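Fructose-1,6-bisphosphatase/inositol-1-monophosphatase (Thermotoga maritima, PDB 2P3N) hydrolyses phosphate monoesters such as fructose 1,6-bisphosphate and inositol 1-phosphate, using magnesium, and works as a homotetramer. Local coordinates at residues T39-E44 with I85-G90; V189-T194 with G236-E241. All blocks are in the same frame, centred on the assembly; numbering follows the deposited sequence.

Contact 1: T39-E44 with I85-G90; sequences TEIDRE and INFVHG
Two apolar touches join the start of helix 40-56 to helix 84-89: Thr39 CG2 lies 3.8 Å from Val88 CG2, and Ile41 CG2 lies 4.1 Å from Phe87 CZ. Thr39 and Val88 run antiparallel, methyl beside methyl, while Ile41 lies roughly perpendicular to Phe87. Phe87 CG stands anti to the backbone N (chi1 178°), which carries the ring across to the isoleucine. This buried pair is the enclosed part of the contact: Leu18 of helix 2-21 touches both residues, and Phe94 meets the ring edge-to-face. Partly exposed Val88 forms the more open edge. No hydrogen bond links the two segments. The methyl of Thr39 serves the contact while its OG1 caps the helix, accepting from Ile41 N at 3.2 Å. Asp42 OD2 reciprocates by taking two bonds, from Thr39 N at 2.8 Å, above the carboxylate plane and 59° out of it, and from Thr39 OG1 at 2.5 Å, nearly along the C-O axis. Asp42 OD1 bonds Thr84 OG1, tying the cap to a residue that by similarity binds substrate. Helix 40-56 thus begins with a capping box near the magnesium site, to which Ile81, in contact with Phe87, belongs; the Phe87 side chain lies about 9 Å from the bound magnesium ion.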
loop_
_atom_site.group_PDB
_atom_site.type_symbol
_atom_site.label_atom_id
_atom_site.label_comp_id
_atom_site.label_asym_id
_atom_site.label_seq_id
_atom_site.Cartn_x
_atom_site.Cartn_y
_atom_site.Cartn_z
ATOM N N THR A 39 -0.383 -13.415 22.552
ATOM C CA THR A 39 -1.132 -14.370 21.750
ATOM C C THR A 39 -0.185 -15.424 21.204
ATOM O O THR A 39 1.026 -15.353 21.414
ATOM C CB THR A 39 -1.862 -13.671 20.569
ATOM O OG1 THR A 39 -0.916 -13.283 19.559
ATOM C CG2 THR A 39 -2.588 -12.440 21.064
ATOM N N GLU A 40 -0.750 -16.405 20.512
ATOM C CA GLU A 40 0.037 -17.469 19.919
ATOM C C GLU A 40 0.797 -16.938 18.701
ATOM O O GLU A 40 1.789 -17.539 18.266
ATOM C CB GLU A 40 -0.872 -18.630 19.500
ATOM C CG GLU A 40 -0.121 -19.874 19.015
ATOM C CD GLU A 40 0.733 -20.517 20.109
ATOM O OE1 GLU A 40 1.638 -21.323 19.777
ATOM O OE2 GLU A 40 0.493 -20.219 21.303
ATOM N N ILE A 41 0.341 -15.813 18.148
ATOM C CA ILE A 41 1.017 -15.238 16.987
ATOM C C ILE A 41 2.248 -14.444 17.429
ATOM O O ILE A 41 3.199 -14.294 16.661
ATOM C CB ILE A 41 0.071 -14.346 16.159
ATOM C CG1 ILE A 41 -1.118 -15.169 15.668
ATOM C CG2 ILE A 41 0.783 -13.845 14.920
ATOM C CD1 ILE A 41 -1.980 -15.725 16.760
ATOM N N ASP A 42 2.230 -13.940 18.665
ATOM C CA ASP A 42 3.384 -13.216 19.203
ATOM C C ASP A 42 4.537 -14.230 19.192
ATOM O O ASP A 42 5.651 -13.930 18.754
ATOM C CB ASP A 42 3.133 -12.769 20.655
ATOM C CG ASP A 42 2.115 -11.625 20.772
ATOM O OD1 ASP A 42 2.520 -10.481 21.088
ATOM O OD2 ASP A 42 0.911 -11.863 20.557
ATOM N N ARG A 43 4.236 -15.442 19.668
ATOM C CA ARG A 43 5.207 -16.541 19.751
ATOM C C ARG A 43 5.638 -17.089 18.401
ATOM O O ARG A 43 6.806 -17.377 18.177
ATOM C CB ARG A 43 4.633 -17.708 20.551
ATOM C CG ARG A 43 4.262 -17.407 21.977
ATOM C CD ARG A 43 3.786 -18.692 22.646
ATOM N NE ARG A 43 3.272 -18.467 23.995
ATOM C CZ ARG A 43 2.083 -17.942 24.264
ATOM N NH1 ARG A 43 1.276 -17.591 23.271
ATOM N NH2 ARG A 43 1.705 -17.760 25.523
ATOM N N GLU A 44 4.677 -17.275 17.516
ATOM C CA GLU A 44 4.967 -17.796 16.198
ATOM C C GLU A 44 5.858 -16.802 15.460
ATOM O O GLU A 44 6.779 -17.191 14.745
ATOM C CB GLU A 44 3.646 -18.025 15.468
ATOM C CG GLU A 44 3.760 -18.441 14.028
ATOM C CD GLU A 44 2.426 -18.884 13.467
ATOM O OE1 GLU A 44 1.384 -18.340 13.894
ATOM O OE2 GLU A 44 2.422 -19.773 12.595
ATOM N N ILE A 85 -2.157 -5.381 21.824
ATOM C CA ILE A 85 -3.559 -5.023 22.041
ATOM C C ILE A 85 -4.136 -4.501 20.736
ATOM O O ILE A 85 -5.191 -4.943 20.291
ATOM C CB ILE A 85 -3.692 -3.945 23.141
ATOM C CG1 ILE A 85 -3.332 -4.556 24.498
ATOM C CG2 ILE A 85 -5.100 -3.363 23.143
ATOM C CD1 ILE A 85 -3.274 -3.565 25.636
ATOM N N ASN A 86 -3.432 -3.552 20.129
ATOM C CA ASN A 86 -3.854 -2.984 18.859
ATOM C C ASN A 86 -4.004 -4.118 17.860
ATOM O O ASN A 86 -5.041 -4.264 17.206
ATOM C CB ASN A 86 -2.796 -2.013 18.348
ATOM C CG ASN A 86 -2.952 -0.632 18.914
ATOM O OD1 ASN A 86 -2.118 0.239 18.677
ATOM N ND2 ASN A 86 -4.028 -0.411 19.659
ATOM N N PHE A 87 -2.940 -4.914 17.760
ATOM C CA PHE A 87 -2.880 -6.060 16.862
ATOM C C PHE A 87 -4.138 -6.928 16.967
ATOM O O PHE A 87 -4.696 -7.368 15.962
ATOM C CB PHE A 87 -1.641 -6.906 17.190
ATOM C CG PHE A 87 -1.526 -8.140 16.351
ATOM C CD1 PHE A 87 -1.142 -8.054 15.014
ATOM C CD2 PHE A 87 -1.896 -9.379 16.866
ATOM C CE1 PHE A 87 -1.136 -9.179 14.202
ATOM C CE2 PHE A 87 -1.895 -10.510 16.067
ATOM C CZ PHE A 87 -1.515 -10.411 14.728
ATOM N N VAL A 88 -4.571 -7.170 18.200
ATOM C CA VAL A 88 -5.752 -7.982 18.473
ATOM C C VAL A 88 -7.057 -7.304 18.073
ATOM O O VAL A 88 -7.947 -7.947 17.530
ATOM C CB VAL A 88 -5.818 -8.361 19.984
ATOM C CG1 VAL A 88 -7.208 -8.859 20.356
ATOM C CG2 VAL A 88 -4.790 -9.441 20.283
ATOM N N HIS A 89 -7.174 -6.010 18.321
ATOM C CA HIS A 89 -8.411 -5.318 17.992
ATOM C C HIS A 89 -8.518 -4.909 16.543
ATOM O O HIS A 89 -9.602 -4.561 16.068
ATOM C CB HIS A 89 -8.602 -4.107 18.905
ATOM C CG HIS A 89 -9.019 -4.477 20.296
ATOM N ND1 HIS A 89 -10.180 -4.014 20.871
ATOM C CD2 HIS A 89 -8.442 -5.286 21.213
ATOM C CE1 HIS A 89 -10.301 -4.522 22.083
ATOM N NE2 HIS A 89 -9.259 -5.298 22.316
ATOM N N GLY A 90 -7.392 -4.956 15.835
ATOM C CA GLY A 90 -7.414 -4.610 14.429
ATOM C C GLY A 90 -6.898 -3.233 14.099
ATOM O O GLY A 90 -7.072 -2.774 12.971
#

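Contact 2: V189-T194 with G236-E241; sequences VDFFVT and GLIHDE
Ile238 overlaps the ring of Phe191 with its longer branch, CG1 coming to 3.9 Å from Phe191 CD2. The terminal Ile238 CD1 follows, 4.2 Å from that same Phe191 CD2, so the closest approach is at the CD2 corner of the ring. The isoleucine stands roughly perpendicular to the phenylalanine and approaches its ring obliquely. With CG1 placed between the backbone N and the carbonyl carbon (chi1 71°), Ile238 directs this branch at both Phe191 and the backbone before it. Beside the ring, Ile238 CD1 also lies 4.0 Å from Asp190 O, an oxygen that accepts a weak bond from Ser234 OG. The interface is small, 92 Å² over both sides, and apolar: no hydrogen bond spans it, although all three touching residues are buried. The Asp190 carboxylate divides its acceptors, OD2 bonding Val147 N and OD1 Ser138 OG, linking the residue before strand 191-195 to strand 147-150 and to Ser138. In the other segment's turn, Asn235 OD1 accepts from Leu237 N and, weakly, from Ile238 N, just ahead of the helix whose N-cap position Ile238 occupies. The contact therefore joins Asp190, just before the strand, and Phe191, its first residue, to the turn leading from strand 230-234 into helix 239-253. Strand 191-195 is the middle one of the five-stranded mixed sheet, flanked by 147-150 (parallel) and 230-234 (antiparallel), and Val189 and Phe192 touch helix 177-185.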
loop_
_atom_site.group_PDB
_atom_site.type_symbol
_atom_site.label_atom_id
_atom_site.label_comp_id
_atom_site.label_asym_id
_atom_site.label_seq_id
_atom_site.Cartn_x
_atom_site.Cartn_y
_atom_site.Cartn_z
ATOM N N VAL A 189 6.489 13.156 15.232
ATOM C CA VAL A 189 6.116 13.657 16.555
ATOM C C VAL A 189 7.298 14.406 17.100
ATOM O O VAL A 189 8.411 14.271 16.585
ATOM C CB VAL A 189 5.749 12.562 17.578
ATOM C CG1 VAL A 189 4.319 12.114 17.354
ATOM C CG2 VAL A 189 6.734 11.406 17.498
ATOM N N ASP A 190 7.064 15.181 18.154
ATOM C CA ASP A 190 8.123 15.989 18.734
ATOM C C ASP A 190 8.827 15.349 19.916
ATOM O O ASP A 190 10.010 15.590 20.145
ATOM C CB ASP A 190 7.551 17.362 19.084
ATOM C CG ASP A 190 7.052 18.105 17.845
ATOM O OD1 ASP A 190 7.881 18.400 16.953
ATOM O OD2 ASP A 190 5.836 18.381 17.749
ATOM N N PHE A 191 8.105 14.519 20.655
ATOM C CA PHE A 191 8.701 13.832 21.789
ATOM C C PHE A 191 7.830 12.674 22.244
ATOM O O PHE A 191 6.607 12.691 22.068
ATOM C CB PHE A 191 8.955 14.812 22.942
ATOM C CG PHE A 191 7.723 15.535 23.415
ATOM C CD1 PHE A 191 6.781 14.891 24.210
ATOM C CD2 PHE A 191 7.502 16.862 23.056
ATOM C CE1 PHE A 191 5.627 15.560 24.642
ATOM C CE2 PHE A 191 6.351 17.545 23.479
ATOM C CZ PHE A 191 5.413 16.893 24.273
ATOM N N PHE A 192 8.482 11.662 22.814
ATOM C CA PHE A 192 7.805 10.465 23.300
ATOM C C PHE A 192 8.387 10.080 24.661
ATOM O O PHE A 192 9.610 10.052 24.841
ATOM C CB PHE A 192 7.981 9.322 22.278
ATOM C CG PHE A 192 7.361 8.006 22.702
ATOM C CD1 PHE A 192 6.028 7.934 23.099
ATOM C CD2 PHE A 192 8.121 6.837 22.710
ATOM C CE1 PHE A 192 5.463 6.715 23.499
ATOM C CE2 PHE A 192 7.565 5.622 23.105
ATOM C CZ PHE A 192 6.236 5.560 23.500
ATOM N N VAL A 193 7.499 9.791 25.611
ATOM C CA VAL A 193 7.897 9.422 26.967
ATOM C C VAL A 193 7.250 8.119 27.439
ATOM O O VAL A 193 6.031 7.948 27.329
ATOM C CB VAL A 193 7.535 10.552 27.952
ATOM C CG1 VAL A 193 8.302 11.816 27.588
ATOM C CG2 VAL A 193 6.046 10.828 27.899
ATOM N N THR A 194 8.073 7.201 27.954
ATOM C CA THR A 194 7.592 5.906 28.444
ATOM C C THR A 194 7.924 5.694 29.913
ATOM O O THR A 194 8.753 6.400 30.489
ATOM C CB THR A 194 8.190 4.708 27.668
ATOM O OG1 THR A 194 9.609 4.672 27.853
ATOM C CG2 THR A 194 7.881 4.808 26.197
ATOM N N GLY A 236 15.362 17.085 20.633
ATOM C CA GLY A 236 16.496 17.749 21.251
ATOM C C GLY A 236 16.337 19.260 21.259
ATOM O O GLY A 236 17.311 19.983 21.431
ATOM N N LEU A 237 15.110 19.737 21.065
ATOM C CA LEU A 237 14.817 21.170 21.055
ATOM C C LEU A 237 14.047 21.575 22.308
ATOM O O LEU A 237 14.433 22.519 23.001
ATOM C CB LEU A 237 13.997 21.549 19.815
ATOM C CG LEU A 237 14.759 21.825 18.519
ATOM C CD1 LEU A 237 15.559 23.090 18.686
ATOM C CD2 LEU A 237 15.674 20.660 18.169
ATOM N N ILE A 238 12.958 20.859 22.590
ATOM C CA ILE A 238 12.127 21.136 23.761
ATOM C C ILE A 238 12.297 20.047 24.813
ATOM O O ILE A 238 11.418 19.832 25.655
ATOM C CB ILE A 238 10.629 21.221 23.387
ATOM C CG1 ILE A 238 10.085 19.831 23.035
ATOM C CG2 ILE A 238 10.443 22.184 22.244
ATOM C CD1 ILE A 238 10.856 19.094 21.954
ATOM N N HIS A 239 13.441 19.374 24.774
ATOM C CA HIS A 239 13.696 18.299 25.715
ATOM C C HIS A 239 13.427 18.692 27.176
ATOM O O HIS A 239 12.510 18.157 27.811
ATOM C CB HIS A 239 15.131 17.793 25.574
ATOM C CG HIS A 239 15.300 16.374 26.020
ATOM N ND1 HIS A 239 15.368 15.319 25.135
ATOM C CD2 HIS A 239 15.335 15.830 27.259
ATOM C CE1 HIS A 239 15.435 14.186 25.811
ATOM N NE2 HIS A 239 15.416 14.468 27.103
ATOM N N ASP A 240 14.216 19.630 27.700
ATOM C CA ASP A 240 14.080 20.084 29.085
ATOM C C ASP A 240 12.663 20.520 29.414
ATOM O O ASP A 240 12.184 20.303 30.528
ATOM C CB ASP A 240 15.066 21.219 29.360
ATOM C CG ASP A 240 16.501 20.820 29.058
ATOM O OD1 ASP A 240 16.924 19.729 29.509
ATOM O OD2 ASP A 240 17.205 21.590 28.369
ATOM N N GLU A 241 11.989 21.123 28.441
ATOM C CA GLU A 241 10.614 21.559 28.642
ATOM C C GLU A 241 9.778 20.343 29.058
ATOM O O GLU A 241 8.807 20.468 29.819
ATOM C CB GLU A 241 10.064 22.182 27.350
ATOM C CG GLU A 241 10.024 23.716 27.355
ATOM C CD GLU A 241 10.236 24.342 25.970
ATOM O OE1 GLU A 241 11.401 24.407 25.507
ATOM O OE2 GLU A 241 9.238 24.769 25.344
#

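From the N terminus, contact 1 comes first: helix 84-89 returns to the start of helix 40-56, closing a loop of 40 intervening residues that includes strands 61-64 and 74-79 of the seven-stranded sheet. Contact 2 follows in series, without crossing or nesting; residues 189-194 and 236-241 close a second loop of 41 residues, through helix 199-211 and strands 215-217 and 230-234. The centres of contact 1 and contact 2 are 29 Å apart, on opposite sides of the chain's centre; the nearest atoms of contacts 1 and 2 are about 11 Å apart. Contact 1 ties together helices near the magnesium site, contact 2 the five-stranded sheet and the N-terminal end of the last helix. Between subunits, His89 packs on Asp190 of the second subunit.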